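Local coordinates for RsbT co-antagonist protein RsbRA (PDB 2BNL), which regulates the general stress factor sigma-B within the stressosome, stimulating RsbT kinase toward RsbS in vitro, and is represented here by its globin-like N-terminal domain, at residues A[5-10]-A[114-119]; A[20-25]-A[89-94]; A[83-88]-A[126-131]. All coordinates share one frame; numbering follows the deposited sequence.

Contact 1 of 3, residues A[5-10]-A[114-119]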
loop_
_atom_site.group_PDB
_atom_site.type_symbol
_atom_site.label_atom_id
_atom_site.label_comp_id
_atom_site.label_asym_id
_atom_site.label_seq_id
_atom_site.Cartn_x
_atom_site.Cartn_y
_atom_site.Cartn_z
ATOM N N GLN A 5 3.286 2.028 -20.288
ATOM C CA GLN A 5 4.333 1.562 -21.228
ATOM C C GLN A 5 5.753 1.759 -20.703
ATOM O O GLN A 5 6.607 0.855 -20.788
ATOM C CB GLN A 5 4.171 2.203 -22.570
ATOM C CG GLN A 5 5.273 1.768 -23.516
ATOM C CD GLN A 5 5.116 2.334 -24.877
ATOM O OE1 GLN A 5 4.037 2.916 -25.220
ATOM N NE2 GLN A 5 6.181 2.185 -25.685
ATOM N N THR A 6 6.012 2.942 -20.162
ATOM C CA THR A 6 7.370 3.260 -19.711
ATOM C C THR A 6 7.867 2.308 -18.578
ATOM O O THR A 6 8.927 1.753 -18.665
ATOM C CB THR A 6 7.478 4.796 -19.263
ATOM O OG1 THR A 6 7.207 5.601 -20.400
ATOM C CG2 THR A 6 8.939 5.112 -18.844
ATOM N N VAL A 7 7.066 2.121 -17.534
ATOM C CA VAL A 7 7.430 1.278 -16.446
ATOM C C VAL A 7 7.452 -0.158 -16.912
ATOM O O VAL A 7 8.364 -0.912 -16.628
ATOM C CB VAL A 7 6.479 1.516 -15.230
ATOM C CG1 VAL A 7 6.610 0.463 -14.154
ATOM C CG2 VAL A 7 6.710 2.983 -14.659
ATOM N N TYR A 8 6.400 -0.567 -17.619
ATOM C CA TYR A 8 6.346 -1.976 -18.097
ATOM C C TYR A 8 7.591 -2.327 -18.875
ATOM O O TYR A 8 8.219 -3.375 -18.637
ATOM C CB TYR A 8 5.030 -2.224 -18.938
ATOM C CG TYR A 8 4.852 -3.655 -19.402
ATOM C CD1 TYR A 8 4.027 -4.541 -18.667
ATOM C CD2 TYR A 8 5.625 -4.174 -20.447
ATOM C CE1 TYR A 8 3.879 -5.829 -19.044
ATOM C CE2 TYR A 8 5.522 -5.515 -20.824
ATOM C CZ TYR A 8 4.635 -6.328 -20.121
ATOM O OH TYR A 8 4.514 -7.640 -20.419
ATOM N N GLN A 9 7.965 -1.468 -19.831
ATOM C CA GLN A 9 9.156 -1.691 -20.628
ATOM C C GLN A 9 10.455 -1.802 -19.847
ATOM O O GLN A 9 11.277 -2.622 -20.132
ATOM C CB GLN A 9 9.248 -0.637 -21.691
ATOM C CG GLN A 9 10.655 -0.359 -22.134
ATOM C CD GLN A 9 10.796 0.760 -23.200
ATOM O OE1 GLN A 9 10.311 1.935 -23.065
ATOM N NE2 GLN A 9 11.459 0.391 -24.234
ATOM N N PHE A 10 10.593 -1.011 -18.790
ATOM C CA PHE A 10 11.750 -1.100 -17.995
ATOM C C PHE A 10 11.781 -2.411 -17.253
ATOM O O PHE A 10 12.800 -3.065 -17.191
ATOM C CB PHE A 10 11.854 0.124 -17.040
ATOM C CG PHE A 10 13.116 0.141 -16.274
ATOM C CD1 PHE A 10 14.208 0.872 -16.730
ATOM C CD2 PHE A 10 13.254 -0.616 -15.129
ATOM C CE1 PHE A 10 15.401 0.848 -15.990
ATOM C CE2 PHE A 10 14.451 -0.652 -14.412
ATOM C CZ PHE A 10 15.514 0.076 -14.828
ATOM N N TRP A 114 4.946 8.861 -10.069
ATOM C CA TRP A 114 3.528 8.687 -10.370
ATOM C C TRP A 114 3.262 7.591 -11.430
ATOM O O TRP A 114 2.200 6.903 -11.398
ATOM C CB TRP A 114 2.936 10.057 -10.738
ATOM C CG TRP A 114 2.960 11.021 -9.609
ATOM C CD1 TRP A 114 3.415 12.270 -9.666
ATOM C CD2 TRP A 114 2.500 10.824 -8.260
ATOM N NE1 TRP A 114 3.345 12.869 -8.442
ATOM C CE2 TRP A 114 2.793 11.996 -7.553
ATOM C CE3 TRP A 114 1.909 9.740 -7.559
ATOM C CZ2 TRP A 114 2.471 12.158 -6.224
ATOM C CZ3 TRP A 114 1.596 9.893 -6.273
ATOM C CH2 TRP A 114 1.878 11.111 -5.598
ATOM N N GLN A 115 4.200 7.430 -12.351
ATOM C CA GLN A 115 4.166 6.340 -13.329
ATOM C C GLN A 115 4.305 5.030 -12.671
ATOM O O GLN A 115 3.542 4.063 -12.908
ATOM C CB GLN A 115 5.300 6.492 -14.364
ATOM C CG GLN A 115 5.046 7.599 -15.357
ATOM C CD GLN A 115 6.227 7.728 -16.294
ATOM O OE1 GLN A 115 7.377 7.508 -15.903
ATOM N NE2 GLN A 115 5.925 7.927 -17.560
ATOM N N ILE A 116 5.215 4.975 -11.743
ATOM C CA ILE A 116 5.387 3.755 -10.986
ATOM C C ILE A 116 4.186 3.387 -10.143
ATOM O O ILE A 116 3.725 2.196 -10.160
ATOM C CB ILE A 116 6.655 3.832 -10.120
ATOM C CG1 ILE A 116 7.913 3.764 -11.048
ATOM C CG2 ILE A 116 6.678 2.722 -9.162
ATOM C CD1 ILE A 116 9.190 4.185 -10.392
ATOM N N ASP A 117 3.652 4.394 -9.469
ATOM C CA ASP A 117 2.502 4.213 -8.552
ATOM C C ASP A 117 1.265 3.731 -9.401
ATOM O O ASP A 117 0.550 2.838 -9.024
ATOM C CB ASP A 117 2.200 5.556 -7.887
ATOM C CG ASP A 117 0.977 5.518 -7.009
ATOM O OD1 ASP A 117 1.103 4.988 -5.923
ATOM O OD2 ASP A 117 -0.087 5.921 -7.490
ATOM N N ARG A 118 1.058 4.389 -10.509
ATOM C CA ARG A 118 -0.056 4.054 -11.398
ATOM C C ARG A 118 -0.078 2.559 -11.803
ATOM O O ARG A 118 -1.117 1.912 -11.909
ATOM C CB ARG A 118 0.047 4.889 -12.602
ATOM C CG ARG A 118 -1.225 5.220 -13.132
ATOM C CD ARG A 118 -1.145 5.793 -14.530
ATOM N NE ARG A 118 -2.412 5.379 -15.193
ATOM C CZ ARG A 118 -2.577 4.332 -16.001
ATOM N NH1 ARG A 118 -1.576 3.582 -16.358
ATOM N NH2 ARG A 118 -3.789 4.065 -16.484
ATOM N N PHE A 119 1.091 2.054 -12.128
ATOM C CA PHE A 119 1.249 0.644 -12.514
ATOM C C PHE A 119 1.087 -0.336 -11.348
ATOM O O PHE A 119 0.358 -1.305 -11.445
ATOM C CB PHE A 119 2.552 0.490 -13.238
ATOM C CG PHE A 119 2.845 -0.887 -13.669
ATOM C CD1 PHE A 119 2.116 -1.477 -14.647
ATOM C CD2 PHE A 119 3.780 -1.662 -12.955
ATOM C CE1 PHE A 119 2.410 -2.837 -15.072
ATOM C CE2 PHE A 119 4.023 -2.959 -13.297
ATOM C CZ PHE A 119 3.377 -3.556 -14.379
#

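Contact 2 of 3, residues A[20-25]-A[89-94]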
loop_
_atom_site.group_PDB
_atom_site.type_symbol
_atom_site.label_atom_id
_atom_site.label_comp_id
_atom_site.label_asym_id
_atom_site.label_seq_id
_atom_site.Cartn_x
_atom_site.Cartn_y
_atom_site.Cartn_z
ATOM N N GLN A 20 16.868 -10.178 -8.774
ATOM C CA GLN A 20 17.945 -10.171 -7.761
ATOM C C GLN A 20 17.693 -9.089 -6.716
ATOM O O GLN A 20 17.827 -9.312 -5.541
ATOM C CB GLN A 20 19.301 -9.989 -8.494
ATOM C CG GLN A 20 20.541 -9.765 -7.545
ATOM C CD GLN A 20 20.830 -10.956 -6.600
ATOM O OE1 GLN A 20 20.154 -12.027 -6.681
ATOM N NE2 GLN A 20 21.863 -10.772 -5.662
ATOM N N LEU A 21 17.333 -7.896 -7.163
ATOM C CA LEU A 21 17.049 -6.801 -6.267
ATOM C C LEU A 21 15.917 -7.128 -5.242
ATOM O O LEU A 21 16.041 -6.867 -4.067
ATOM C CB LEU A 21 16.642 -5.600 -7.125
ATOM C CG LEU A 21 16.465 -4.290 -6.430
ATOM C CD1 LEU A 21 17.862 -3.724 -6.006
ATOM C CD2 LEU A 21 15.773 -3.288 -7.349
ATOM N N TRP A 22 14.817 -7.631 -5.760
ATOM C CA TRP A 22 13.675 -8.004 -4.975
ATOM C C TRP A 22 13.910 -9.211 -4.094
ATOM O O TRP A 22 13.430 -9.237 -2.992
ATOM C CB TRP A 22 12.431 -8.128 -5.881
ATOM C CG TRP A 22 12.080 -6.830 -6.424
ATOM C CD1 TRP A 22 12.529 -5.632 -6.019
ATOM C CD2 TRP A 22 11.242 -6.575 -7.570
ATOM N NE1 TRP A 22 11.974 -4.638 -6.794
ATOM C CE2 TRP A 22 11.169 -5.199 -7.732
ATOM C CE3 TRP A 22 10.545 -7.399 -8.460
ATOM C CZ2 TRP A 22 10.433 -4.599 -8.763
ATOM C CZ3 TRP A 22 9.820 -6.788 -9.467
ATOM C CH2 TRP A 22 9.779 -5.420 -9.590
ATOM N N THR A 23 14.691 -10.189 -4.573
ATOM C CA THR A 23 15.065 -11.322 -3.761
ATOM C C THR A 23 15.888 -10.837 -2.568
ATOM O O THR A 23 15.683 -11.235 -1.443
ATOM C CB THR A 23 15.808 -12.406 -4.635
ATOM O OG1 THR A 23 14.895 -12.886 -5.629
ATOM C CG2 THR A 23 16.175 -13.598 -3.711
ATOM N N ASP A 24 16.830 -9.961 -2.822
ATOM C CA ASP A 24 17.651 -9.375 -1.765
ATOM C C ASP A 24 16.874 -8.566 -0.792
ATOM O O ASP A 24 17.169 -8.572 0.399
ATOM C CB ASP A 24 18.806 -8.523 -2.344
ATOM C CG ASP A 24 19.848 -9.362 -3.078
ATOM O OD1 ASP A 24 19.880 -10.638 -2.976
ATOM O OD2 ASP A 24 20.599 -8.742 -3.847
ATOM N N THR A 25 15.859 -7.847 -1.257
ATOM C CA THR A 25 14.969 -7.084 -0.347
ATOM C C THR A 25 14.240 -8.029 0.583
ATOM O O THR A 25 14.227 -7.789 1.760
ATOM C CB THR A 25 13.979 -6.275 -1.211
ATOM O OG1 THR A 25 14.712 -5.389 -2.039
ATOM C CG2 THR A 25 12.954 -5.533 -0.389
ATOM N N ALA A 89 6.047 -2.472 -0.884
ATOM C CA ALA A 89 6.420 -0.992 -0.797
ATOM C C ALA A 89 7.905 -0.775 -1.165
ATOM O O ALA A 89 8.264 0.048 -2.009
ATOM C CB ALA A 89 6.080 -0.426 0.557
ATOM N N GLU A 90 8.780 -1.600 -0.575
ATOM C CA GLU A 90 10.189 -1.541 -0.894
ATOM C C GLU A 90 10.514 -1.972 -2.324
ATOM O O GLU A 90 11.443 -1.414 -2.895
ATOM C CB GLU A 90 11.035 -2.448 0.098
ATOM C CG GLU A 90 11.473 -1.887 1.291
ATOM C CD GLU A 90 12.114 -0.480 1.092
ATOM O OE1 GLU A 90 13.215 -0.350 0.511
ATOM O OE2 GLU A 90 11.426 0.491 1.494
ATOM N N PHE A 91 9.773 -2.948 -2.923
ATOM C CA PHE A 91 9.997 -3.380 -4.267
ATOM C C PHE A 91 9.898 -2.165 -5.231
ATOM O O PHE A 91 10.815 -1.975 -6.012
ATOM C CB PHE A 91 8.985 -4.424 -4.710
ATOM C CG PHE A 91 9.252 -5.826 -4.228
ATOM C CD1 PHE A 91 10.227 -6.113 -3.208
ATOM C CD2 PHE A 91 8.520 -6.828 -4.690
ATOM C CE1 PHE A 91 10.413 -7.363 -2.758
ATOM C CE2 PHE A 91 8.721 -8.112 -4.266
ATOM C CZ PHE A 91 9.674 -8.370 -3.300
ATOM N N TRP A 92 8.839 -1.356 -5.133
ATOM C CA TRP A 92 8.641 -0.259 -6.102
ATOM C C TRP A 92 9.676 0.862 -5.852
ATOM O O TRP A 92 10.138 1.533 -6.796
ATOM C CB TRP A 92 7.165 0.181 -6.261
ATOM C CG TRP A 92 6.579 0.998 -5.168
ATOM C CD1 TRP A 92 5.791 0.565 -4.097
ATOM C CD2 TRP A 92 6.810 2.381 -4.939
ATOM N NE1 TRP A 92 5.529 1.607 -3.265
ATOM C CE2 TRP A 92 6.149 2.728 -3.743
ATOM C CE3 TRP A 92 7.512 3.373 -5.636
ATOM C CZ2 TRP A 92 6.190 4.041 -3.214
ATOM C CZ3 TRP A 92 7.605 4.670 -5.073
ATOM C CH2 TRP A 92 6.874 5.000 -3.928
ATOM N N LYS A 93 10.036 1.044 -4.587
ATOM C CA LYS A 93 10.951 2.085 -4.204
ATOM C C LYS A 93 12.354 1.819 -4.677
ATOM O O LYS A 93 13.091 2.766 -5.112
ATOM C CB LYS A 93 10.925 2.270 -2.681
ATOM C CG LYS A 93 9.610 2.822 -2.236
ATOM C CD LYS A 93 9.720 3.010 -0.723
ATOM C CE LYS A 93 8.417 2.886 -0.039
ATOM N NZ LYS A 93 8.814 2.930 1.419
ATOM N N ARG A 94 12.698 0.525 -4.667
ATOM C CA ARG A 94 13.921 0.106 -5.196
ATOM C C ARG A 94 14.006 0.158 -6.704
ATOM O O ARG A 94 15.043 0.484 -7.243
ATOM C CB ARG A 94 14.299 -1.238 -4.604
ATOM C CG ARG A 94 14.712 -1.023 -3.113
ATOM C CD ARG A 94 15.255 -2.252 -2.395
ATOM N NE ARG A 94 15.125 -2.070 -0.923
ATOM C CZ ARG A 94 15.779 -2.771 0.014
ATOM N NH1 ARG A 94 16.686 -3.690 -0.319
ATOM N NH2 ARG A 94 15.565 -2.517 1.285
HETATM O O HOH W 1 17.945 -5.001 -2.834
#

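Contact 3 of 3, residues A[83-88]-A[126-131]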
loop_
_atom_site.group_PDB
_atom_site.type_symbol
_atom_site.label_atom_id
_atom_site.label_comp_id
_atom_site.label_asym_id
_atom_site.label_seq_id
_atom_site.Cartn_x
_atom_site.Cartn_y
_atom_site.Cartn_z
ATOM N N PHE A 83 4.557 -7.872 6.756
ATOM C CA PHE A 83 5.762 -8.230 6.001
ATOM C C PHE A 83 5.527 -8.084 4.495
ATOM O O PHE A 83 6.316 -7.469 3.749
ATOM C CB PHE A 83 6.130 -9.732 6.270
ATOM C CG PHE A 83 7.373 -10.168 5.558
ATOM C CD1 PHE A 83 8.602 -10.061 6.179
ATOM C CD2 PHE A 83 7.339 -10.563 4.281
ATOM C CE1 PHE A 83 9.820 -10.430 5.452
ATOM C CE2 PHE A 83 8.498 -11.003 3.581
ATOM C CZ PHE A 83 9.761 -10.883 4.179
ATOM N N LEU A 84 4.431 -8.651 4.039
ATOM C CA LEU A 84 4.106 -8.557 2.640
ATOM C C LEU A 84 3.974 -7.128 2.174
ATOM O O LEU A 84 4.568 -6.779 1.151
ATOM C CB LEU A 84 2.859 -9.398 2.321
ATOM C CG LEU A 84 2.405 -9.325 0.849
ATOM C CD1 LEU A 84 3.470 -9.941 -0.005
ATOM C CD2 LEU A 84 1.211 -10.096 0.737
ATOM N N ALA A 85 3.200 -6.316 2.907
ATOM C CA ALA A 85 2.962 -4.934 2.498
ATOM C C ALA A 85 4.248 -4.113 2.611
ATOM O O ALA A 85 4.551 -3.332 1.784
ATOM C CB ALA A 85 1.849 -4.341 3.345
ATOM N N THR A 86 5.106 -4.395 3.582
ATOM C CA THR A 86 6.396 -3.723 3.643
ATOM C C THR A 86 7.274 -4.075 2.468
ATOM O O THR A 86 7.871 -3.184 1.896
ATOM C CB THR A 86 7.090 -4.029 5.012
ATOM O OG1 THR A 86 6.158 -3.747 6.072
ATOM C CG2 THR A 86 8.471 -3.278 5.185
ATOM N N ALA A 87 7.360 -5.368 2.111
ATOM C CA ALA A 87 8.095 -5.834 0.985
ATOM C C ALA A 87 7.694 -5.244 -0.329
ATOM O O ALA A 87 8.502 -4.756 -1.129
ATOM C CB ALA A 87 8.022 -7.369 0.875
ATOM N N LEU A 88 6.415 -5.318 -0.603
ATOM C CA LEU A 88 5.926 -4.726 -1.851
ATOM C C LEU A 88 6.238 -3.210 -1.967
ATOM O O LEU A 88 6.539 -2.744 -3.099
ATOM C CB LEU A 88 4.447 -5.017 -2.030
ATOM C CG LEU A 88 4.075 -6.466 -2.136
ATOM C CD1 LEU A 88 2.675 -6.705 -2.757
ATOM C CD2 LEU A 88 5.084 -7.236 -3.010
ATOM N N GLU A 126 -4.653 -5.498 -4.902
ATOM C CA GLU A 126 -5.346 -6.742 -5.240
ATOM C C GLU A 126 -4.610 -7.897 -4.536
ATOM O O GLU A 126 -5.202 -8.856 -4.086
ATOM C CB GLU A 126 -5.273 -6.951 -6.731
ATOM C CG GLU A 126 -6.194 -8.033 -7.227
ATOM C CD GLU A 126 -7.657 -7.772 -6.843
ATOM O OE1 GLU A 126 -8.023 -6.595 -6.940
ATOM O OE2 GLU A 126 -8.337 -8.711 -6.331
ATOM N N ILE A 127 -3.307 -7.864 -4.545
ATOM C CA ILE A 127 -2.589 -8.813 -3.713
ATOM C C ILE A 127 -2.992 -8.760 -2.223
ATOM O O ILE A 127 -3.204 -9.831 -1.558
ATOM C CB ILE A 127 -1.024 -8.732 -3.919
ATOM C CG1 ILE A 127 -0.595 -9.107 -5.327
ATOM C CG2 ILE A 127 -0.274 -9.565 -2.828
ATOM C CD1 ILE A 127 0.824 -8.731 -5.662
ATOM N N PHE A 128 -3.030 -7.567 -1.657
ATOM C CA PHE A 128 -3.400 -7.436 -0.252
ATOM C C PHE A 128 -4.825 -8.060 -0.078
ATOM O O PHE A 128 -5.112 -8.759 0.891
ATOM C CB PHE A 128 -3.392 -5.973 0.222
ATOM C CG PHE A 128 -2.097 -5.267 0.092
ATOM C CD1 PHE A 128 -0.903 -5.949 0.146
ATOM C CD2 PHE A 128 -2.058 -3.935 -0.013
ATOM C CE1 PHE A 128 0.299 -5.278 0.017
ATOM C CE2 PHE A 128 -0.859 -3.233 -0.077
ATOM C CZ PHE A 128 0.334 -3.961 -0.108
ATOM N N ASN A 129 -5.736 -7.710 -1.013
ATOM C CA ASN A 129 -7.115 -8.226 -0.922
ATOM C C ASN A 129 -7.154 -9.745 -0.867
ATOM O O ASN A 129 -7.855 -10.327 -0.086
ATOM C CB ASN A 129 -7.914 -7.670 -2.093
ATOM C CG ASN A 129 -9.416 -7.826 -1.925
ATOM O OD1 ASN A 129 -10.003 -7.438 -0.924
ATOM N ND2 ASN A 129 -10.049 -8.428 -2.921
ATOM N N GLN A 130 -6.363 -10.392 -1.725
ATOM C CA GLN A 130 -6.388 -11.904 -1.845
ATOM C C GLN A 130 -5.707 -12.533 -0.656
ATOM O O GLN A 130 -6.122 -13.544 -0.172
ATOM C CB GLN A 130 -5.714 -12.319 -3.147
ATOM C CG GLN A 130 -6.610 -12.086 -4.341
ATOM C CD GLN A 130 -7.972 -12.841 -4.270
ATOM O OE1 GLN A 130 -8.050 -14.012 -3.964
ATOM N NE2 GLN A 130 -8.970 -12.179 -4.668
ATOM N N TYR A 131 -4.755 -11.812 -0.103
ATOM C CA TYR A 131 -4.117 -12.229 1.146
ATOM C C TYR A 131 -5.172 -12.353 2.276
ATOM O O TYR A 131 -5.298 -13.395 3.012
ATOM C CB TYR A 131 -3.029 -11.219 1.529
ATOM C CG TYR A 131 -2.292 -11.645 2.746
ATOM C CD1 TYR A 131 -1.059 -12.322 2.629
ATOM C CD2 TYR A 131 -2.835 -11.496 3.978
ATOM C CE1 TYR A 131 -0.359 -12.747 3.797
ATOM C CE2 TYR A 131 -2.140 -11.922 5.148
ATOM C CZ TYR A 131 -0.905 -12.529 5.020
ATOM O OH TYR A 131 -0.302 -13.028 6.173
#

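Contact 1 of 3, residues A[5-10]-A[114-119]
A near-perpendicular helix crossing, in which V7 of helix 5-13 rests on Q115, I116 and F119 of helix 109-135, joins the first and last helices of this globin-fold domain. The short axes pass 9.2 Å apart at a crossing angle of -81°, and the CA atoms of V7 and I116 come within 6.3 Å of each other. Both methyls of V7 are used. CG1, anti to the backbone N (chi1 168°), goes to the F119 ring and meets CD2 at 3.7 Å; CG2 turns the other way, lying 3.7 Å from the backbone C of Q115 and 3.9 Å from CG1 of I116. Beyond CG1, the ring of Y8 presents its edge to F119, with Y8 CD1 4.3 Å from F119 CE1. The Y8 hydroxyl is hydrogen-bonded to the carbonyl of L54. On the outer margin the extended chain of Q115 brings its amide to T6, with Q115 NE2 3.9 Å from T6 CB. I116 also packs on W92 and Y96 of helix 81-100, which carries the apolar contact on to a third helix. No hydrogen bond spans the two segments: the crossing is held by the shape and burial of apolar groups, with T6 and Q115 at its margin.

Contact 2 of 3, residues A[20-25]-A[89-94]
W22 of helix 15-30 and F91 of helix 81-100 stack where the two helices run roughly antiparallel, at 141° between axes 9.9 Å apart. Followed outward, W22 first sets CB over the face of the F91 ring, close to the normal and 3.8 Å from its centroid. The five-membered ring then lies over the phenyl as an offset stack, planes at 9° and centroids 4.2 Å apart. CG and CD1 cover CG and CD1 of F91, and in return CB of F91 sits over the face of the five-membered ring. At the rim of that ring, NE1 gives a weak hydrogen bond to the carbonyl O of F91 (3.0 Å, 132° at the hydrogen); the indole also packs on S46, I50 and L53 of helix 39-54. The F91 ring receives T25 CG2 at its edge, in plane, and Y49 packs edge-to-face against it.

Beside the stack, L21 CD2 touches R94 CB at 3.7 Å, and T25 CG2 lies over one face of the R94 guanidinium. R94 grips E90 side-on: NE meets the anti lone pair of OE1 at 2.9 Å, and NH2 comes to the same oxygen from out of the carboxylate plane. NH1 donates to a water that bonds L21 O, a carbonyl T25 OG1 also bonds at 2.8 Å. The weak N-H bond can only help to set the stack's rotation; ring overlap probably does more. Alongside runs a salt-bridge network of E90, K93 and R94, in which R94 shares its charge between E90 in its own helix and E28 on helix 15-30.

Contact 3 of 3, residues A[83-88]-A[126-131]
This is a buried contact, made through apolar atoms, between antiparallel helices, in which L84, A85 and L88 of helix 81-100 face I127, F128 and Y131 of helix 109-135. The axes stand 10.9 Å apart at 168°, a wide separation that side chains from both helices fill. F128 spans it most fully: its first torsion (chi1 -59°), with CG beside the backbone N, swings the ring toward helix 81-100, and CE1 arrives 3.7 Å from CA of A85, where the small alanine side chain lets the ring approach the backbone. L88 CD1 meets the same CE1 at 3.9 Å and, at 4.0 Å, CD1 of I127. One turn away, L84 CD2 touches I127 CG2 at 3.9 Å and Y131 CD1 at 3.7 Å; L84 and Y131 run past each other in opposite directions. The Y131 hydroxyl is hydrogen-bonded to the carbonyl of L79. F128 also meets F128 of the second subunit, planes at about 40°. Were the F128 ring cut back to an alanine, the space beside A85 and L88 would probably be left unfilled, and the ring pair between the subunits lost. One apolar ring thus serves both the helix pair and the pairing of subunits.

In the fold
From the N terminus, helix 5-13 leads directly into helix 15-30, and these two supply the first halves of contacts 1 and 2. Contact 2 closes a 63-residue loop when helix 81-100 returns to helix 15-30; contact 1 closes a longer one of 103 residues at helix 109-135 and encloses contact 2 entirely. Contact 3 closes the shortest, 37 residues, and crosses both others in the sequence. Segments 83-88 and 89-94 adjoin on helix 81-100, while 114-119 and 126-131 share helix 109-135. Contacts 1 and 2 meet at I116 CG2 and W92 CE3 (3.7 Å). Together the three join the two N-terminal helices and the last helix to one another and to helix 81-100, contact 1 joining helices 5-13 and 109-135 directly.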